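PDB 6X2Q: chitosanase, which probably hydrolyses chitosan as a family 46 glycoside hydrolase and is held here with glucosamine units bound in its cleft. Local coordinates for residues 6-11 with 139-144; 19-24 with 232-237; 58-61 with 66-69. One frame throughout, in Å; residues are numbered along the deposited sequence.

Contact 1: 6-11 with 139-144; sequences QQRLLA and ALYDAI
Tyr141 reaches from helix 134-147 to helix 5-20, where its ring lies beside Ala11 and its hydroxyl meets the end of Arg8. CG sits anti to the backbone N (chi1 177°), and this sends the ring out toward the other helix. Ala11 CB comes to the ring at its edge, near the ring plane, 4.4 Å from Tyr141 CD2. The backbones stay well apart, with 8.3 Å between the CA atoms of Ala11 and Asp142. Arg8 makes up the difference with its length. Its chain bends at chi2 and brings NH2 to 2.9 Å from Tyr141 OH, a weak hydrogen bond with an N-H...O angle of 130°. The hydroxyl lies at the guanidinium edge, while the ring and guanidinium planes are nearly perpendicular, 84° apart. The stronger polar partner of Arg8 is on its own helix: NE forms a salt bridge with Asp12. Phe119 of helix 104-129 joins the group, cation-pi with Arg8 and edge-to-face with Tyr141. Helices 5-20 and 104-129 both pack against Tyr141, and Arg43 touches this side chain, about 10 Å from a bound glucosamine. This is helix-to-helix packing in the mainly helical, lysozyme-clan fold of the family 46 enzymes.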
ATOM      1  N   GLN A   6       5.520 -17.553  -4.810  1.00 43.59           N
ATOM      2  CA  GLN A   6       4.916 -17.854  -3.489  1.00 51.18           C
ATOM      3  C   GLN A   6       5.137 -16.656  -2.552  1.00 57.46           C
ATOM      4  O   GLN A   6       4.233 -16.352  -1.792  1.00 64.72           O
ATOM      5  CB  GLN A   6       5.439 -19.152  -2.873  1.00 57.63           C
ATOM      6  CG  GLN A   6       4.852 -19.465  -1.498  1.00 64.52           C
ATOM      7  CD  GLN A   6       5.218 -20.802  -0.886  1.00 67.61           C
ATOM      8  OE1 GLN A   6       6.272 -20.976  -0.294  1.00 61.20           O
ATOM      9  NE2 GLN A   6       4.322 -21.763  -0.988  1.00 64.24           N
ATOM     10  N   GLN A   7       6.272 -15.972  -2.644  1.00 47.85           N
ATOM     11  CA  GLN A   7       6.540 -14.816  -1.752  1.00 50.94           C
ATOM     12  C   GLN A   7       5.651 -13.611  -2.097  1.00 43.62           C
ATOM     13  O   GLN A   7       5.245 -12.938  -1.187  1.00 42.53           O
ATOM     14  CB  GLN A   7       8.029 -14.493  -1.729  1.00 42.24           C
ATOM     15  CG  GLN A   7       8.856 -15.495  -0.951  1.00 44.21           C
ATOM     16  CD  GLN A   7      10.334 -15.269  -1.135  1.00 45.58           C
ATOM     17  OE1 GLN A   7      10.771 -14.669  -2.093  1.00 44.62           O
ATOM     18  NE2 GLN A   7      11.123 -15.733  -0.198  1.00 39.76           N
ATOM     19  N   ARG A   8       5.359 -13.420  -3.378  1.00 42.21           N
ATOM     20  CA  ARG A   8       4.503 -12.304  -3.830  1.00 45.70           C
ATOM     21  C   ARG A   8       3.043 -12.596  -3.487  1.00 47.38           C
ATOM     22  O   ARG A   8       2.363 -11.686  -3.056  1.00 40.35           O
ATOM     23  CB  ARG A   8       4.692 -12.023  -5.313  1.00 41.97           C
ATOM     24  CG  ARG A   8       4.508 -10.559  -5.676  1.00 54.58           C
ATOM     25  CD  ARG A   8       3.057 -10.288  -5.996  1.00 50.85           C
ATOM     26  NE  ARG A   8       2.556  -8.942  -5.875  1.00 54.42           N
ATOM     27  CZ  ARG A   8       2.915  -7.950  -6.647  1.00 56.53           C
ATOM     28  NH1 ARG A   8       3.821  -8.144  -7.579  1.00 55.97           N
ATOM     29  NH2 ARG A   8       2.357  -6.775  -6.505  1.00 54.87           N
ATOM     30  N   LEU A   9       2.591 -13.828  -3.662  1.00 43.00           N
ATOM     31  CA  LEU A   9       1.191 -14.107  -3.294  1.00 46.43           C
ATOM     32  C   LEU A   9       1.077 -13.883  -1.791  1.00 41.90           C
ATOM     33  O   LEU A   9       0.100 -13.333  -1.360  1.00 43.19           O
ATOM     34  CB  LEU A   9       0.847 -15.544  -3.668  1.00 46.86           C
ATOM     35  CG  LEU A   9       0.003 -16.267  -2.636  1.00 54.52           C
ATOM     36  CD1 LEU A   9      -1.445 -16.284  -3.057  1.00 47.63           C
ATOM     37  CD2 LEU A   9       0.509 -17.663  -2.398  1.00 56.31           C
ATOM     38  N   LEU A  10       2.083 -14.336  -1.061  1.00 39.34           N
ATOM     39  CA  LEU A  10       2.193 -14.166   0.379  1.00 39.31           C
ATOM     40  C   LEU A  10       2.153 -12.687   0.758  1.00 37.88           C
ATOM     41  O   LEU A  10       1.352 -12.273   1.599  1.00 37.39           O
ATOM     42  CB  LEU A  10       3.484 -14.819   0.851  1.00 41.51           C
ATOM     43  CG  LEU A  10       3.579 -15.687   2.098  1.00 41.49           C
ATOM     44  CD1 LEU A  10       2.408 -16.612   2.278  1.00 45.34           C
ATOM     45  CD2 LEU A  10       4.830 -16.496   1.940  1.00 45.53           C
ATOM     46  N   ALA A  11       3.005 -11.874   0.128  1.00 35.15           N
ATOM     47  CA  ALA A  11       2.983 -10.435   0.366  1.00 35.66           C
ATOM     48  C   ALA A  11       1.588  -9.858   0.152  1.00 37.92           C
ATOM     49  O   ALA A  11       1.078  -9.106   0.993  1.00 31.44           O
ATOM     50  CB  ALA A  11       3.997  -9.743  -0.544  1.00 33.19           C
ATOM     51  N   ALA A 139       8.170  -5.234   3.781  1.00 26.43           N
ATOM     52  CA  ALA A 139       8.010  -4.021   4.576  1.00 28.80           C
ATOM     53  C   ALA A 139       8.063  -2.780   3.702  1.00 31.61           C
ATOM     54  O   ALA A 139       7.300  -1.832   3.915  1.00 32.93           O
ATOM     55  CB  ALA A 139       9.091  -3.952   5.652  1.00 25.37           C
ATOM     56  N   LEU A 140       8.961  -2.758   2.712  1.00 29.13           N
ATOM     57  CA  LEU A 140       8.984  -1.603   1.818  1.00 30.99           C
ATOM     58  C   LEU A 140       7.738  -1.545   0.952  1.00 25.53           C
ATOM     59  O   LEU A 140       7.254  -0.454   0.627  1.00 26.88           O
ATOM     60  CB  LEU A 140      10.226  -1.636   0.931  1.00 28.55           C
ATOM     61  CG  LEU A 140      11.542  -1.516   1.691  1.00 30.00           C
ATOM     62  CD1 LEU A 140      12.717  -1.873   0.763  1.00 30.24           C
ATOM     63  CD2 LEU A 140      11.711  -0.137   2.281  1.00 29.73           C
ATOM     64  N   TYR A 141       7.207  -2.703   0.575  1.00 27.54           N
ATOM     65  CA  TYR A 141       6.062  -2.725  -0.328  1.00 29.59           C
ATOM     66  C   TYR A 141       4.792  -2.301   0.401  1.00 31.52           C
ATOM     67  O   TYR A 141       3.994  -1.506  -0.119  1.00 27.18           O
ATOM     68  CB  TYR A 141       5.925  -4.117  -0.916  1.00 25.90           C
ATOM     69  CG  TYR A 141       4.743  -4.343  -1.822  1.00 31.27           C
ATOM     70  CD1 TYR A 141       4.353  -3.397  -2.761  1.00 27.58           C
ATOM     71  CD2 TYR A 141       4.037  -5.536  -1.754  1.00 34.01           C
ATOM     72  CE1 TYR A 141       3.274  -3.642  -3.600  1.00 32.84           C
ATOM     73  CE2 TYR A 141       2.977  -5.791  -2.570  1.00 33.25           C
ATOM     74  CZ  TYR A 141       2.591  -4.847  -3.492  1.00 35.62           C
ATOM     75  OH  TYR A 141       1.515  -5.135  -4.294  1.00 35.54           O
ATOM     76  N   ASP A 142       4.605  -2.816   1.617  1.00 29.20           N
ATOM     77  CA  ASP A 142       3.484  -2.393   2.439  1.00 28.58           C
ATOM     78  C   ASP A 142       3.566  -0.908   2.748  1.00 30.09           C
ATOM     79  O   ASP A 142       2.554  -0.206   2.697  1.00 30.75           O
ATOM     80  CB  ASP A 142       3.450  -3.206   3.730  1.00 29.31           C
ATOM     81  CG  ASP A 142       2.230  -2.893   4.576  1.00 35.44           C
ATOM     82  OD1 ASP A 142       1.113  -3.166   4.084  1.00 33.48           O
ATOM     83  OD2 ASP A 142       2.377  -2.377   5.718  1.00 33.36           O
ATOM     84  N   ALA A 143       4.768  -0.406   3.063  1.00 29.70           N
ATOM     85  CA  ALA A 143       4.905   1.017   3.360  1.00 30.83           C
ATOM     86  C   ALA A 143       4.634   1.877   2.127  1.00 28.61           C
ATOM     87  O   ALA A 143       4.017   2.948   2.231  1.00 27.90           O
ATOM     88  CB  ALA A 143       6.297   1.314   3.940  1.00 27.67           C
ATOM     89  N   ILE A 144       5.082   1.444   0.946  1.00 26.45           N
ATOM     90  CA  ILE A 144       4.818   2.293  -0.215  1.00 28.98           C
ATOM     91  C   ILE A 144       3.317   2.378  -0.482  1.00 26.54           C
ATOM     92  O   ILE A 144       2.819   3.416  -0.921  1.00 23.41           O
ATOM     93  CB  ILE A 144       5.605   1.819  -1.462  1.00 28.57           C
ATOM     94  CG1 ILE A 144       5.944   3.013  -2.364  1.00 29.53           C
ATOM     95  CG2 ILE A 144       4.834   0.783  -2.248  1.00 24.90           C
ATOM     96  CD1 ILE A 144       6.847   2.682  -3.526  1.00 26.41           C
TER

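Contact 2: 19-24 with 232-237; sequences ANNTPE and STWGDV. Unlike the reference sequence in segment 19-24: Ala19 (reference Glu).
Asn21 brings its side-chain amide up to two exposed residues of the 232-237 loop, Trp234 and Asp236. The close-packed half is at Trp234. Asn21 OD1 lies 3.4 Å from Trp234 CD1 and 3.6 Å from Trp234 CB, in van der Waals contact. The amide approaches the indole obliquely, with the two planes 60° apart. On one face of the same indole lies Thr233 CG2, 4.0 Å above the plane and offset toward the rim of the ring. The pyrrole nitrogen is used outside the pair: Trp234 NE1 donates to the carbonyl of Phe18, near the end of helix 5-20. That bond and the Asn21 packing both bring the indole close to the end of the helix. Asn21 is the first residue to leave the helical conformation, and its phi is positive (57°). Facing it, Ser232 to Gly235 form a type I beta turn in the connection between strands 229-231 and 238-240, a two-stranded antiparallel hairpin. Gly235 N closes the turn on Ser232 O at 3.0 Å. The solvent side is at Asp236, where little surface is shared and one short, nearly straight hydrogen bond makes the contact. Asn21 ND2 donates to Asp236 OD2 at 2.8 Å, with an angle of 172°. The acceptor lies in the plane of the amide, whereas the donor sits above the carboxylate plane.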
ATOM      1  N   ALA A  19      -4.823  -4.437   5.732  1.00 39.72           N
ATOM      2  CA  ALA A  19      -5.693  -3.326   5.397  1.00 41.08           C
ATOM      3  C   ALA A  19      -7.171  -3.654   5.557  1.00 43.11           C
ATOM      4  O   ALA A  19      -7.955  -2.769   5.898  1.00 43.51           O
ATOM      5  CB  ALA A  19      -5.419  -2.877   3.962  1.00 37.87           C
ATOM      6  N   ASN A  20      -7.573  -4.906   5.319  1.00 42.49           N
ATOM      7  CA  ASN A  20      -8.989  -5.261   5.249  1.00 37.75           C
ATOM      8  C   ASN A  20      -9.347  -6.499   6.058  1.00 39.06           C
ATOM      9  O   ASN A  20     -10.483  -6.973   5.956  1.00 38.95           O
ATOM     10  CB  ASN A  20      -9.405  -5.476   3.793  1.00 42.96           C
ATOM     11  CG  ASN A  20      -9.226  -4.234   2.955  1.00 49.49           C
ATOM     12  OD1 ASN A  20      -8.774  -4.303   1.814  1.00 46.69           O
ATOM     13  ND2 ASN A  20      -9.562  -3.078   3.532  1.00 47.91           N
ATOM     14  N   ASN A  21      -8.401  -7.049   6.825  1.00 37.68           N
ATOM     15  CA  ASN A  21      -8.607  -8.250   7.645  1.00 38.20           C
ATOM     16  C   ASN A  21      -9.079  -9.460   6.835  1.00 39.68           C
ATOM     17  O   ASN A  21      -9.846 -10.294   7.328  1.00 39.65           O
ATOM     18  CB  ASN A  21      -9.575  -7.976   8.798  1.00 43.96           C
ATOM     19  CG  ASN A  21      -9.388  -8.955   9.949  1.00 44.19           C
ATOM     20  OD1 ASN A  21      -8.318  -9.552  10.097  1.00 41.54           O
ATOM     21  ND2 ASN A  21     -10.432  -9.140  10.755  1.00 45.87           N
ATOM     22  N   THR A  22      -8.591  -9.594   5.596  1.00 37.53           N
ATOM     23  CA  THR A  22      -8.926 -10.787   4.825  1.00 37.14           C
ATOM     24  C   THR A  22      -7.827 -10.999   3.806  1.00 40.14           C
ATOM     25  O   THR A  22      -7.328 -10.012   3.250  1.00 39.11           O
ATOM     26  CB  THR A  22     -10.291 -10.667   4.115  1.00 37.48           C
ATOM     27  OG1 THR A  22     -10.439 -11.733   3.166  1.00 43.60           O
ATOM     28  CG2 THR A  22     -10.410  -9.349   3.363  1.00 37.47           C
ATOM     29  N   PRO A  23      -7.432 -12.244   3.518  1.00 41.03           N
ATOM     30  CA  PRO A  23      -6.407 -12.464   2.491  1.00 41.35           C
ATOM     31  C   PRO A  23      -6.921 -12.285   1.069  1.00 41.66           C
ATOM     32  O   PRO A  23      -6.101 -12.246   0.146  1.00 45.19           O
ATOM     33  CB  PRO A  23      -5.965 -13.907   2.746  1.00 41.46           C
ATOM     34  CG  PRO A  23      -7.206 -14.563   3.262  1.00 44.28           C
ATOM     35  CD  PRO A  23      -7.960 -13.514   4.046  1.00 38.97           C
ATOM     36  N   GLU A  24      -8.223 -12.132   0.890  1.00 42.90           N
ATOM     37  CA  GLU A  24      -8.798 -11.898  -0.459  1.00 51.02           C
ATOM     38  C   GLU A  24      -8.611 -10.433  -0.862  1.00 45.44           C
ATOM     39  O   GLU A  24      -9.075  -9.573  -0.154  1.00 40.88           O
ATOM     40  CB  GLU A  24     -10.265 -12.316  -0.531  1.00 46.45           C
ATOM     41  N   SER A 232      -2.066 -12.202  12.635  1.00 44.06           N
ATOM     42  CA  SER A 232      -3.269 -12.011  13.446  1.00 46.07           C
ATOM     43  C   SER A 232      -3.445 -10.554  13.857  1.00 46.20           C
ATOM     44  O   SER A 232      -3.941 -10.268  14.953  1.00 47.53           O
ATOM     45  CB  SER A 232      -3.252 -12.902  14.691  1.00 45.27           C
ATOM     46  OG  SER A 232      -1.976 -12.908  15.291  1.00 43.38           O
ATOM     47  N   THR A 233      -3.051  -9.634  12.980  1.00 42.67           N
ATOM     48  CA  THR A 233      -3.077  -8.193  13.188  1.00 45.70           C
ATOM     49  C   THR A 233      -4.337  -7.683  13.877  1.00 47.70           C
ATOM     50  O   THR A 233      -4.253  -6.823  14.758  1.00 46.02           O
ATOM     51  CB  THR A 233      -2.925  -7.489  11.837  1.00 47.22           C
ATOM     52  OG1 THR A 233      -1.821  -8.066  11.118  1.00 43.05           O
ATOM     53  CG2 THR A 233      -2.704  -5.984  12.033  1.00 39.76           C
ATOM     54  N   TRP A 234      -5.506  -8.202  13.497  1.00 45.75           N
ATOM     55  CA  TRP A 234      -6.778  -7.679  13.990  1.00 50.29           C
ATOM     56  C   TRP A 234      -7.488  -8.644  14.928  1.00 52.11           C
ATOM     57  O   TRP A 234      -8.704  -8.528  15.118  1.00 49.89           O
ATOM     58  CB  TRP A 234      -7.701  -7.336  12.825  1.00 48.12           C
ATOM     59  CG  TRP A 234      -7.131  -6.356  11.861  1.00 47.93           C
ATOM     60  CD1 TRP A 234      -6.566  -6.631  10.643  1.00 41.69           C
ATOM     61  CD2 TRP A 234      -7.085  -4.932  12.016  1.00 52.08           C
ATOM     62  NE1 TRP A 234      -6.162  -5.463  10.038  1.00 46.03           N
ATOM     63  CE2 TRP A 234      -6.478  -4.405  10.855  1.00 53.28           C
ATOM     64  CE3 TRP A 234      -7.508  -4.046  13.022  1.00 54.81           C
ATOM     65  CZ2 TRP A 234      -6.281  -3.027  10.671  1.00 48.26           C
ATOM     66  CZ3 TRP A 234      -7.307  -2.680  12.841  1.00 46.59           C
ATOM     67  CH2 TRP A 234      -6.694  -2.187  11.677  1.00 51.15           C
ATOM     68  N   GLY A 235      -6.760  -9.596  15.507  1.00 49.31           N
ATOM     69  CA  GLY A 235      -7.370 -10.589  16.368  1.00 50.84           C
ATOM     70  C   GLY A 235      -7.571 -11.914  15.658  1.00 55.46           C
ATOM     71  O   GLY A 235      -7.244 -12.970  16.207  1.00 59.30           O
ATOM     72  N   ASP A 236      -8.099 -11.875  14.436  1.00 50.99           N
ATOM     73  CA  ASP A 236      -8.313 -13.097  13.667  1.00 52.95           C
ATOM     74  C   ASP A 236      -6.982 -13.698  13.232  1.00 49.73           C
ATOM     75  O   ASP A 236      -6.096 -12.984  12.751  1.00 48.81           O
ATOM     76  CB  ASP A 236      -9.177 -12.802  12.446  1.00 50.10           C
ATOM     77  CG  ASP A 236     -10.479 -12.154  12.813  1.00 55.12           C
ATOM     78  OD1 ASP A 236     -11.478 -12.885  12.974  1.00 58.65           O
ATOM     79  OD2 ASP A 236     -10.495 -10.913  12.956  1.00 60.16           O
ATOM     80  N   VAL A 237      -6.843 -15.011  13.392  1.00 47.88           N
ATOM     81  CA  VAL A 237      -5.598 -15.699  13.068  1.00 48.10           C
ATOM     82  C   VAL A 237      -5.690 -16.245  11.654  1.00 48.85           C
ATOM     83  O   VAL A 237      -6.646 -16.954  11.313  1.00 46.98           O
ATOM     84  CB  VAL A 237      -5.301 -16.821  14.074  1.00 47.51           C
ATOM     85  CG1 VAL A 237      -3.993 -17.517  13.720  1.00 51.03           C
ATOM     86  CG2 VAL A 237      -5.227 -16.258  15.473  1.00 51.92           C
TER

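Contact 3: 58-61 with 66-69; sequences QRYS and DNIL
Asn67 sets its side chain against Tyr60 and Ser61 on helix 52-63. Asn67 ND2 donates to Ser61 OG at 3.0 Å, with an N-H...O angle of 153° and the oxygen close to the amide plane. The same side chain packs obliquely on the tyrosine. Asn67 CB is 3.5 Å from Tyr60 CE2, and Asn67 ND2 is 3.4 Å from Tyr60 CD2. Ring and amide planes are 44° apart. The other end of the amide serves its own loop. Asn67 OD1 accepts from Leu69 N at 2.7 Å, an Asx turn, which CG makes possible by lying between the backbone N and carbonyl carbon (chi1 72°). With an alanine here, Leu69 N is likely to lose its acceptor and Ser61 OG its amide donor, with a gap left beside the Tyr60 ring. The next shell fixes these groups in turn. Asn67 ND2 also bonds the carbonyl of Arg64, and Ser61 OG bonds the carbonyl of Ile57 one turn back in the helix. Tyr60 OH is bonded to Asn103 and Arg64, and its ring meets Phe106 edge-to-face. Leu69 lies against helices 93-100 and 104-129. Both amide ends of the buried Asn67 are therefore satisfied. ND2 donates to Ser61 OG and Arg64 O, and OD1 accepts from Leu69 N. This is consistent with a part for Asn67 in defining the turn after helix 52-63.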
ATOM      1  N   GLN A  58      -8.780   6.043 -16.009  1.00 37.91           N
ATOM      2  CA  GLN A  58      -8.298   6.481 -17.319  1.00 37.65           C
ATOM      3  C   GLN A  58      -7.767   5.309 -18.135  1.00 40.43           C
ATOM      4  O   GLN A  58      -8.126   5.139 -19.308  1.00 35.64           O
ATOM      5  CB  GLN A  58      -7.227   7.562 -17.173  1.00 38.49           C
ATOM      6  CG  GLN A  58      -7.827   8.943 -16.999  1.00 40.21           C
ATOM      7  CD  GLN A  58      -6.794  10.047 -16.840  1.00 47.08           C
ATOM      8  OE1 GLN A  58      -5.650   9.805 -16.434  1.00 45.94           O
ATOM      9  NE2 GLN A  58      -7.204  11.281 -17.144  1.00 49.39           N
ATOM     10  N   ARG A  59      -6.911   4.480 -17.536  1.00 38.17           N
ATOM     11  CA  ARG A  59      -6.395   3.351 -18.296  1.00 38.06           C
ATOM     12  C   ARG A  59      -7.523   2.417 -18.704  1.00 37.41           C
ATOM     13  O   ARG A  59      -7.539   1.907 -19.826  1.00 36.30           O
ATOM     14  CB  ARG A  59      -5.331   2.616 -17.494  1.00 35.66           C
ATOM     15  CG  ARG A  59      -4.174   3.525 -17.179  1.00 46.41           C
ATOM     16  CD  ARG A  59      -3.069   2.808 -16.467  1.00 42.93           C
ATOM     17  NE  ARG A  59      -2.418   1.859 -17.347  1.00 55.42           N
ATOM     18  CZ  ARG A  59      -1.316   1.199 -17.024  1.00 52.13           C
ATOM     19  NH1 ARG A  59      -0.753   1.409 -15.846  1.00 48.28           N
ATOM     20  NH2 ARG A  59      -0.779   0.339 -17.878  1.00 56.36           N
ATOM     21  N   TYR A  60      -8.489   2.202 -17.813  1.00 34.32           N
ATOM     22  CA  TYR A  60      -9.600   1.331 -18.148  1.00 32.77           C
ATOM     23  C   TYR A  60     -10.422   1.918 -19.287  1.00 39.52           C
ATOM     24  O   TYR A  60     -10.905   1.184 -20.157  1.00 34.10           O
ATOM     25  CB  TYR A  60     -10.461   1.108 -16.915  1.00 36.01           C
ATOM     26  CG  TYR A  60     -11.630   0.170 -17.113  1.00 37.81           C
ATOM     27  CD1 TYR A  60     -11.429  -1.156 -17.496  1.00 33.22           C
ATOM     28  CD2 TYR A  60     -12.936   0.605 -16.895  1.00 35.84           C
ATOM     29  CE1 TYR A  60     -12.506  -2.025 -17.664  1.00 35.95           C
ATOM     30  CE2 TYR A  60     -14.019  -0.253 -17.061  1.00 36.35           C
ATOM     31  CZ  TYR A  60     -13.804  -1.562 -17.457  1.00 40.58           C
ATOM     32  OH  TYR A  60     -14.879  -2.418 -17.617  1.00 42.07           O
ATOM     33  N   SER A  61     -10.556   3.244 -19.312  1.00 37.99           N
ATOM     34  CA  SER A  61     -11.381   3.898 -20.314  1.00 36.68           C
ATOM     35  C   SER A  61     -10.716   3.875 -21.678  1.00 41.12           C
ATOM     36  O   SER A  61     -11.404   3.940 -22.704  1.00 39.01           O
ATOM     37  CB  SER A  61     -11.673   5.324 -19.879  1.00 36.52           C
ATOM     38  OG  SER A  61     -12.579   5.299 -18.783  1.00 42.66           O
ATOM     39  N   ASP A  66     -16.677   3.061 -23.387  1.00 46.31           N
ATOM     40  CA  ASP A  66     -18.038   3.205 -22.839  1.00 50.27           C
ATOM     41  C   ASP A  66     -18.135   2.379 -21.567  1.00 50.02           C
ATOM     42  O   ASP A  66     -18.577   1.257 -21.652  1.00 56.73           O
ATOM     43  CB  ASP A  66     -19.083   2.743 -23.851  1.00 55.72           C
ATOM     44  N   ASN A  67     -17.666   2.903 -20.449  1.00 46.91           N
ATOM     45  CA  ASN A  67     -17.814   2.143 -19.186  1.00 47.20           C
ATOM     46  C   ASN A  67     -18.592   3.008 -18.193  1.00 42.90           C
ATOM     47  O   ASN A  67     -18.632   4.195 -18.365  1.00 42.91           O
ATOM     48  CB  ASN A  67     -16.484   1.605 -18.667  1.00 40.99           C
ATOM     49  CG  ASN A  67     -15.600   2.687 -18.118  1.00 40.89           C
ATOM     50  OD1 ASN A  67     -15.885   3.248 -17.089  1.00 44.15           O
ATOM     51  ND2 ASN A  67     -14.530   2.982 -18.803  1.00 37.26           N
ATOM     52  N   ILE A  68     -19.164   2.394 -17.177  1.00 40.02           N
ATOM     53  CA  ILE A  68     -19.969   3.121 -16.206  1.00 45.29           C
ATOM     54  C   ILE A  68     -19.186   4.138 -15.374  1.00 45.26           C
ATOM     55  O   ILE A  68     -19.803   4.959 -14.696  1.00 44.06           O
ATOM     56  CB  ILE A  68     -20.661   2.078 -15.310  1.00 46.46           C
ATOM     57  CG1 ILE A  68     -19.593   1.245 -14.588  1.00 36.23           C
ATOM     58  CG2 ILE A  68     -21.576   1.194 -16.160  1.00 32.78           C
ATOM     59  CD1 ILE A  68     -20.137   0.102 -13.739  1.00 33.28           C
ATOM     60  N   LEU A  69     -17.849   4.129 -15.407  1.00 42.83           N
ATOM     61  CA  LEU A  69     -17.064   5.075 -14.618  1.00 43.58           C
ATOM     62  C   LEU A  69     -16.647   6.312 -15.395  1.00 43.59           C
ATOM     63  O   LEU A  69     -16.124   7.259 -14.791  1.00 42.91           O
ATOM     64  CB  LEU A  69     -15.803   4.400 -14.052  1.00 40.38           C
ATOM     65  CG  LEU A  69     -16.016   3.232 -13.096  1.00 39.45           C
ATOM     66  CD1 LEU A  69     -14.699   2.531 -12.844  1.00 39.37           C
ATOM     67  CD2 LEU A  69     -16.602   3.720 -11.794  1.00 40.32           C
TER

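How the contacts relate
Contacts 1 and 2 share helix 5-20. Contact 1 uses its first half, and contact 2 lies where it ends. Their centres are 15 Å apart and their nearest atoms about 6 Å apart, so they do not touch. Along the chain their segments alternate: 6-11, 19-24, 139-144, 232-237. The N-terminal helix is thus tied both to helix 134-147 and to the hairpin of strands 229-231 and 238-240 near the C-terminus. Contact 3 is local and is nested inside both loops. Its centre is 28 Å from that of contact 1 and 31 Å from that of contact 2. It is thus remote from the other two, probably in a different lobe of the enzyme.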